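Local coordinates for cobalamin biosynthesis protein CobN (Mycobacterium tuberculosis, PDB 7C6O) that is the large, catalytic subunit of cobaltochelatase, which probably inserts cobalt into hydrogenobyrinic acid a,c-diamide during cobalamin biosynthesis, at residues I139-E151 with G164-W176. Sequence-based numbering, arbitrary orientation.
Sequences IYLAHGGVDNLRE and GFGFTPPVATPTW
Asn-148 carries its CG anti to its own carbonyl carbon (chi1 -79°), and this turns its amide onto the backbone of Val-171. Two nearly straight bonds join them: Val-171 N donates to Asn-148 OD1 at 2.9 Å, in the carbonyl plane and on a lone pair, and Asn-148 ND2 donates to Val-171 O at 2.8 Å. ND2 also donates to Gly-144 O, and OD1 accepts a second bond from a water that also donates to Pro-169 O. These donor and acceptor roles fix which way round the buried amide lies. Tyr-140 has a similar chi1 of -85°, which sets its ring against Pro-170. Pro-170 CG sits over the ring centre, 3.5 Å from the centroid, in a CH-pi contact. At the ring edge, Tyr-140 OH donates to Thr-168 O at 2.6 Å. Helices 131-143 and 146-161 are joined by a short glycine turn, and the extended, proline-containing chain runs across both toward strand 176-178, an outermost strand of a mixed sheet. Phe-155 of the second helix also meets the Tyr-140 ring. Further along, the bent chain of Glu-151 brings OE1 to Thr-168 N at 2.7 Å, on the anti side and 30° out of the carboxylate plane. A water links the same oxygen to Gly-166 O. Near the turn, Ala-172 CA lies over one face of the His-143 ring. Thr-173 OG1 donates to His-143 O at 3.0 Å, from above the carbonyl plane.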
ATOM      1  N   ILE A 139     -21.007 -41.531  16.615  1.00 11.62           N
ATOM      2  CA  ILE A 139     -20.900 -41.470  15.161  1.00 13.84           C
ATOM      3  C   ILE A 139     -21.786 -40.363  14.600  1.00 14.40           C
ATOM      4  O   ILE A 139     -21.366 -39.610  13.711  1.00 13.26           O
ATOM      5  CB  ILE A 139     -21.235 -42.844  14.553  1.00 14.77           C
ATOM      6  CG1 ILE A 139     -20.228 -43.890  15.040  1.00 13.76           C
ATOM      7  CG2 ILE A 139     -21.251 -42.770  13.031  1.00 16.51           C
ATOM      8  CD1 ILE A 139     -20.532 -45.307  14.593  1.00 15.03           C
ATOM      9  N   TYR A 140     -23.023 -40.246  15.100  1.00 11.82           N
ATOM     10  CA  TYR A 140     -23.908 -39.167  14.668  1.00 11.14           C
ATOM     11  C   TYR A 140     -23.224 -37.812  14.802  1.00 12.29           C
ATOM     12  O   TYR A 140     -23.272 -36.980  13.890  1.00 15.11           O
ATOM     13  CB  TYR A 140     -25.202 -39.169  15.487  1.00 13.32           C
ATOM     14  CG  TYR A 140     -26.300 -40.094  15.013  1.00 16.42           C
ATOM     15  CD1 TYR A 140     -26.969 -39.863  13.814  1.00 17.88           C
ATOM     16  CD2 TYR A 140     -26.707 -41.168  15.792  1.00 15.72           C
ATOM     17  CE1 TYR A 140     -27.994 -40.700  13.394  1.00 17.14           C
ATOM     18  CE2 TYR A 140     -27.725 -42.008  15.383  1.00 15.62           C
ATOM     19  CZ  TYR A 140     -28.365 -41.770  14.187  1.00 18.56           C
ATOM     20  OH  TYR A 140     -29.377 -42.613  13.788  1.00 16.06           O
ATOM     21  N   LEU A 141     -22.577 -37.581  15.944  1.00 12.78           N
ATOM     22  CA  LEU A 141     -21.970 -36.285  16.216  1.00 13.22           C
ATOM     23  C   LEU A 141     -20.625 -36.122  15.517  1.00 14.60           C
ATOM     24  O   LEU A 141     -20.271 -35.004  15.128  1.00 17.72           O
ATOM     25  CB  LEU A 141     -21.823 -36.096  17.727  1.00 12.86           C
ATOM     26  CG  LEU A 141     -23.166 -35.941  18.451  1.00 14.25           C
ATOM     27  CD1 LEU A 141     -23.035 -36.197  19.945  1.00 14.86           C
ATOM     28  CD2 LEU A 141     -23.736 -34.553  18.193  1.00 17.32           C
ATOM     29  N   ALA A 142     -19.871 -37.212  15.349  1.00 13.39           N
ATOM     30  CA  ALA A 142     -18.599 -37.127  14.635  1.00 15.64           C
ATOM     31  C   ALA A 142     -18.815 -36.706  13.188  1.00 16.33           C
ATOM     32  O   ALA A 142     -18.114 -35.828  12.671  1.00 19.23           O
ATOM     33  CB  ALA A 142     -17.860 -38.463  14.706  1.00 15.35           C
ATOM     34  N   HIS A 143     -19.786 -37.325  12.513  1.00 14.08           N
ATOM     35  CA  HIS A 143     -20.132 -36.888  11.163  1.00 19.29           C
ATOM     36  C   HIS A 143     -20.777 -35.511  11.182  1.00 22.39           C
ATOM     37  O   HIS A 143     -20.466 -34.661  10.338  1.00 22.15           O
ATOM     38  CB  HIS A 143     -21.060 -37.902  10.496  1.00 20.17           C
ATOM     39  CG  HIS A 143     -20.383 -39.179  10.111  1.00 25.83           C
ATOM     40  ND1 HIS A 143     -19.217 -39.210   9.377  1.00 28.02           N
ATOM     41  CD2 HIS A 143     -20.713 -40.471  10.349  1.00 28.05           C
ATOM     42  CE1 HIS A 143     -18.854 -40.466   9.184  1.00 29.95           C
ATOM     43  NE2 HIS A 143     -19.744 -41.251   9.764  1.00 30.70           N
ATOM     44  N   GLY A 144     -21.679 -35.274  12.133  1.00 19.85           N
ATOM     45  CA  GLY A 144     -22.294 -33.975  12.285  1.00 16.38           C
ATOM     46  C   GLY A 144     -23.254 -33.630  11.157  1.00 17.77           C
ATOM     47  O   GLY A 144     -23.678 -34.469  10.357  1.00 21.18           O
ATOM     48  N   GLY A 145     -23.592 -32.349  11.110  1.00 19.20           N
ATOM     49  CA  GLY A 145     -24.538 -31.840  10.143  1.00 20.34           C
ATOM     50  C   GLY A 145     -25.960 -31.835  10.677  1.00 20.72           C
ATOM     51  O   GLY A 145     -26.300 -32.521  11.640  1.00 20.28           O
ATOM     52  N   VAL A 146     -26.803 -31.038  10.017  1.00 23.11           N
ATOM     53  CA  VAL A 146     -28.178 -30.857  10.476  1.00 20.68           C
ATOM     54  C   VAL A 146     -28.941 -32.175  10.436  1.00 17.05           C
ATOM     55  O   VAL A 146     -29.709 -32.491  11.354  1.00 18.06           O
ATOM     56  CB  VAL A 146     -28.879 -29.769   9.640  1.00 19.49           C
ATOM     57  CG1 VAL A 146     -30.315 -29.587  10.099  1.00 22.25           C
ATOM     58  CG2 VAL A 146     -28.113 -28.453   9.734  1.00 20.57           C
ATOM     59  N   ASP A 147     -28.741 -32.970   9.380  1.00 17.05           N
ATOM     60  CA  ASP A 147     -29.468 -34.230   9.250  1.00 17.71           C
ATOM     61  C   ASP A 147     -29.133 -35.183  10.391  1.00 19.25           C
ATOM     62  O   ASP A 147     -30.028 -35.799  10.982  1.00 17.23           O
ATOM     63  CB  ASP A 147     -29.161 -34.888   7.904  1.00 21.53           C
ATOM     64  CG  ASP A 147     -29.719 -34.108   6.733  1.00 30.80           C
ATOM     65  OD1 ASP A 147     -30.701 -33.360   6.925  1.00 31.31           O
ATOM     66  OD2 ASP A 147     -29.175 -34.248   5.617  1.00 33.74           O
ATOM     67  N   ASN A 148     -27.844 -35.321  10.714  1.00 16.76           N
ATOM     68  CA  ASN A 148     -27.452 -36.244  11.776  1.00 18.52           C
ATOM     69  C   ASN A 148     -27.950 -35.781  13.139  1.00 18.56           C
ATOM     70  O   ASN A 148     -28.326 -36.609  13.976  1.00 17.25           O
ATOM     71  CB  ASN A 148     -25.934 -36.420  11.787  1.00 17.26           C
ATOM     72  CG  ASN A 148     -25.457 -37.368  10.711  1.00 19.50           C
ATOM     73  OD1 ASN A 148     -26.138 -38.341  10.382  1.00 18.55           O
ATOM     74  ND2 ASN A 148     -24.284 -37.091  10.152  1.00 20.37           N
ATOM     75  N   LEU A 149     -27.955 -34.468  13.388  1.00 19.14           N
ATOM     76  CA  LEU A 149     -28.476 -33.980  14.660  1.00 17.59           C
ATOM     77  C   LEU A 149     -29.976 -34.220  14.777  1.00 20.15           C
ATOM     78  O   LEU A 149     -30.475 -34.488  15.876  1.00 18.10           O
ATOM     79  CB  LEU A 149     -28.157 -32.493  14.834  1.00 20.44           C
ATOM     80  CG  LEU A 149     -26.918 -32.150  15.671  1.00 19.76           C
ATOM     81  CD1 LEU A 149     -27.113 -32.568  17.121  1.00 20.25           C
ATOM     82  CD2 LEU A 149     -25.665 -32.791  15.087  1.00 17.05           C
ATOM     83  N   ARG A 150     -30.702 -34.147  13.661  1.00 19.75           N
ATOM     84  CA  ARG A 150     -32.133 -34.426  13.695  1.00 19.45           C
ATOM     85  C   ARG A 150     -32.395 -35.903  13.967  1.00 17.54           C
ATOM     86  O   ARG A 150     -33.225 -36.254  14.817  1.00 16.53           O
ATOM     87  CB  ARG A 150     -32.785 -33.988  12.382  1.00 19.25           C
ATOM     88  CG  ARG A 150     -34.265 -34.328  12.284  1.00 26.14           C
ATOM     89  CD  ARG A 150     -34.906 -33.740  11.033  1.00 32.53           C
ATOM     90  NE  ARG A 150     -33.982 -33.698   9.905  1.00 39.99           N
ATOM     91  CZ  ARG A 150     -33.482 -32.578   9.390  1.00 39.33           C
ATOM     92  NH1 ARG A 150     -33.824 -31.401   9.896  1.00 36.96           N
ATOM     93  NH2 ARG A 150     -32.643 -32.637   8.366  1.00 43.15           N
ATOM     94  N   GLU A 151     -31.682 -36.788  13.264  1.00 16.82           N
ATOM     95  CA  GLU A 151     -31.877 -38.218  13.479  1.00 17.91           C
ATOM     96  C   GLU A 151     -31.340 -38.662  14.834  1.00 18.59           C
ATOM     97  O   GLU A 151     -31.883 -39.598  15.431  1.00 14.02           O
ATOM     98  CB  GLU A 151     -31.220 -39.019  12.353  1.00 18.19           C
ATOM     99  CG  GLU A 151     -31.779 -38.702  10.971  1.00 21.29           C
ATOM    100  CD  GLU A 151     -33.274 -38.938  10.876  1.00 28.07           C
ATOM    101  OE1 GLU A 151     -33.734 -40.033  11.268  1.00 25.61           O
ATOM    102  OE2 GLU A 151     -33.993 -38.022  10.420  1.00 28.98           O
ATOM    103  N   GLY A 164     -41.560 -43.932  19.409  1.00 22.16           N
ATOM    104  CA  GLY A 164     -41.654 -44.509  18.083  1.00 24.57           C
ATOM    105  C   GLY A 164     -41.533 -43.506  16.955  1.00 27.97           C
ATOM    106  O   GLY A 164     -42.283 -43.574  15.977  1.00 29.65           O
ATOM    107  N   PHE A 165     -40.589 -42.570  17.073  1.00 26.53           N
ATOM    108  CA  PHE A 165     -40.399 -41.589  16.011  1.00 25.40           C
ATOM    109  C   PHE A 165     -39.851 -42.228  14.742  1.00 28.10           C
ATOM    110  O   PHE A 165     -40.184 -41.788  13.637  1.00 29.95           O
ATOM    111  CB  PHE A 165     -39.456 -40.475  16.472  1.00 23.10           C
ATOM    112  CG  PHE A 165     -40.012 -39.617  17.568  1.00 24.21           C
ATOM    113  CD1 PHE A 165     -40.830 -38.538  17.274  1.00 26.16           C
ATOM    114  CD2 PHE A 165     -39.706 -39.879  18.892  1.00 23.65           C
ATOM    115  CE1 PHE A 165     -41.342 -37.743  18.283  1.00 28.57           C
ATOM    116  CE2 PHE A 165     -40.215 -39.090  19.907  1.00 24.47           C
ATOM    117  CZ  PHE A 165     -41.033 -38.020  19.601  1.00 29.28           C
ATOM    118  N   GLY A 166     -39.020 -43.258  14.877  1.00 24.83           N
ATOM    119  CA  GLY A 166     -38.290 -43.784  13.743  1.00 20.50           C
ATOM    120  C   GLY A 166     -37.073 -42.929  13.456  1.00 21.64           C
ATOM    121  O   GLY A 166     -37.085 -41.723  13.720  1.00 22.51           O
ATOM    122  N   PHE A 167     -36.014 -43.531  12.921  1.00 19.65           N
ATOM    123  CA  PHE A 167     -34.782 -42.796  12.690  1.00 18.65           C
ATOM    124  C   PHE A 167     -33.994 -43.450  11.565  1.00 19.48           C
ATOM    125  O   PHE A 167     -34.130 -44.645  11.290  1.00 24.57           O
ATOM    126  CB  PHE A 167     -33.925 -42.720  13.965  1.00 17.33           C
ATOM    127  CG  PHE A 167     -33.613 -44.062  14.571  1.00 18.91           C
ATOM    128  CD1 PHE A 167     -32.539 -44.813  14.118  1.00 19.97           C
ATOM    129  CD2 PHE A 167     -34.396 -44.571  15.597  1.00 19.18           C
ATOM    130  CE1 PHE A 167     -32.251 -46.046  14.672  1.00 22.32           C
ATOM    131  CE2 PHE A 167     -34.113 -45.804  16.155  1.00 20.61           C
ATOM    132  CZ  PHE A 167     -33.039 -46.542  15.693  1.00 23.66           C
ATOM    133  N   THR A 168     -33.161 -42.644  10.925  1.00 22.81           N
ATOM    134  CA  THR A 168     -32.173 -42.929   9.899  1.00 25.22           C
ATOM    135  C   THR A 168     -30.800 -43.109  10.535  1.00 22.74           C
ATOM    136  O   THR A 168     -30.447 -42.373  11.464  1.00 22.51           O
ATOM    137  CB  THR A 168     -32.124 -41.787   8.877  1.00 28.86           C
ATOM    138  OG1 THR A 168     -33.400 -41.671   8.236  1.00 31.27           O
ATOM    139  CG2 THR A 168     -31.054 -42.028   7.822  1.00 31.76           C
ATOM    140  N   PRO A 169     -30.020 -44.089  10.087  1.00 22.93           N
ATOM    141  CA  PRO A 169     -28.652 -44.248  10.597  1.00 22.89           C
ATOM    142  C   PRO A 169     -27.814 -43.014  10.307  1.00 22.85           C
ATOM    143  O   PRO A 169     -28.196 -42.180   9.474  1.00 23.98           O
ATOM    144  CB  PRO A 169     -28.128 -45.470   9.826  1.00 25.39           C
ATOM    145  CG  PRO A 169     -29.354 -46.222   9.433  1.00 28.71           C
ATOM    146  CD  PRO A 169     -30.408 -45.186   9.182  1.00 24.37           C
ATOM    147  N   PRO A 170     -26.671 -42.859  10.978  1.00 19.58           N
ATOM    148  CA  PRO A 170     -25.797 -41.717  10.681  1.00 17.71           C
ATOM    149  C   PRO A 170     -25.365 -41.717   9.222  1.00 20.67           C
ATOM    150  O   PRO A 170     -25.095 -42.766   8.633  1.00 22.88           O
ATOM    151  CB  PRO A 170     -24.600 -41.932  11.618  1.00 15.63           C
ATOM    152  CG  PRO A 170     -25.126 -42.800  12.719  1.00 16.91           C
ATOM    153  CD  PRO A 170     -26.148 -43.689  12.078  1.00 19.42           C
ATOM    154  N   VAL A 171     -25.309 -40.523   8.637  1.00 22.45           N
ATOM    155  CA  VAL A 171     -24.893 -40.342   7.252  1.00 25.17           C
ATOM    156  C   VAL A 171     -23.577 -39.582   7.234  1.00 25.18           C
ATOM    157  O   VAL A 171     -23.398 -38.601   7.964  1.00 23.95           O
ATOM    158  CB  VAL A 171     -25.963 -39.612   6.416  1.00 28.30           C
ATOM    159  CG1 VAL A 171     -27.199 -40.482   6.264  1.00 30.50           C
ATOM    160  CG2 VAL A 171     -26.325 -38.271   7.045  1.00 29.58           C
ATOM    161  N   ALA A 172     -22.647 -40.052   6.408  1.00 28.25           N
ATOM    162  CA  ALA A 172     -21.385 -39.351   6.243  1.00 29.94           C
ATOM    163  C   ALA A 172     -21.602 -38.046   5.488  1.00 30.21           C
ATOM    164  O   ALA A 172     -22.457 -37.943   4.605  1.00 31.11           O
ATOM    165  CB  ALA A 172     -20.379 -40.228   5.499  1.00 29.28           C
ATOM    166  N   THR A 173     -20.826 -37.037   5.857  1.00 31.91           N
ATOM    167  CA  THR A 173     -20.871 -35.756   5.179  1.00 33.79           C
ATOM    168  C   THR A 173     -19.604 -35.567   4.365  1.00 33.73           C
ATOM    169  O   THR A 173     -18.500 -35.734   4.901  1.00 37.05           O
ATOM    170  CB  THR A 173     -21.020 -34.617   6.186  1.00 36.71           C
ATOM    171  OG1 THR A 173     -20.275 -34.932   7.371  1.00 37.96           O
ATOM    172  CG2 THR A 173     -22.484 -34.424   6.546  1.00 38.47           C
ATOM    173  N   PRO A 174     -19.717 -35.231   3.082  1.00 30.80           N
ATOM    174  CA  PRO A 174     -18.525 -35.140   2.235  1.00 30.82           C
ATOM    175  C   PRO A 174     -17.613 -34.006   2.677  1.00 29.62           C
ATOM    176  O   PRO A 174     -18.021 -33.070   3.368  1.00 28.86           O
ATOM    177  CB  PRO A 174     -19.094 -34.874   0.836  1.00 33.45           C
ATOM    178  CG  PRO A 174     -20.567 -35.142   0.935  1.00 33.98           C
ATOM    179  CD  PRO A 174     -20.944 -34.878   2.354  1.00 33.84           C
ATOM    180  N   THR A 175     -16.347 -34.110   2.270  1.00 28.61           N
ATOM    181  CA  THR A 175     -15.398 -33.039   2.540  1.00 28.45           C
ATOM    182  C   THR A 175     -15.729 -31.779   1.756  1.00 25.31           C
ATOM    183  O   THR A 175     -15.317 -30.685   2.155  1.00 28.21           O
ATOM    184  CB  THR A 175     -13.975 -33.503   2.220  1.00 33.04           C
ATOM    185  OG1 THR A 175     -13.889 -33.865   0.838  1.00 34.37           O
ATOM    186  CG2 THR A 175     -13.610 -34.711   3.069  1.00 37.18           C
ATOM    187  N   TRP A 176     -16.465 -31.911   0.655  1.00 24.05           N
ATOM    188  CA  TRP A 176     -16.921 -30.776  -0.131  1.00 26.36           C
ATOM    189  C   TRP A 176     -18.236 -31.159  -0.795  1.00 26.25           C
ATOM    190  O   TRP A 176     -18.540 -32.341  -0.964  1.00 27.79           O
ATOM    191  CB  TRP A 176     -15.886 -30.365  -1.185  1.00 25.45           C
ATOM    192  CG  TRP A 176     -15.792 -31.333  -2.326  1.00 25.49           C
ATOM    193  CD1 TRP A 176     -15.010 -32.449  -2.394  1.00 26.85           C
ATOM    194  CD2 TRP A 176     -16.513 -31.270  -3.562  1.00 26.90           C
ATOM    195  NE1 TRP A 176     -15.198 -33.086  -3.598  1.00 28.08           N
ATOM    196  CE2 TRP A 176     -16.117 -32.382  -4.333  1.00 27.06           C
ATOM    197  CE3 TRP A 176     -17.453 -30.382  -4.091  1.00 25.41           C
ATOM    198  CZ2 TRP A 176     -16.629 -32.628  -5.604  1.00 26.55           C
ATOM    199  CZ3 TRP A 176     -17.962 -30.629  -5.356  1.00 26.28           C
ATOM    200  CH2 TRP A 176     -17.548 -31.743  -6.097  1.00 26.91           C
TER
HETATM  201  O   HOH W   1     -17.873 -37.428   7.536  1.00 37.89           O
HETATM  202  O   HOH W   2     -28.750 -39.415   9.764  1.00 25.32           O
HETATM  203  O   HOH W   3     -36.456 -39.382  12.230  1.00 35.94           O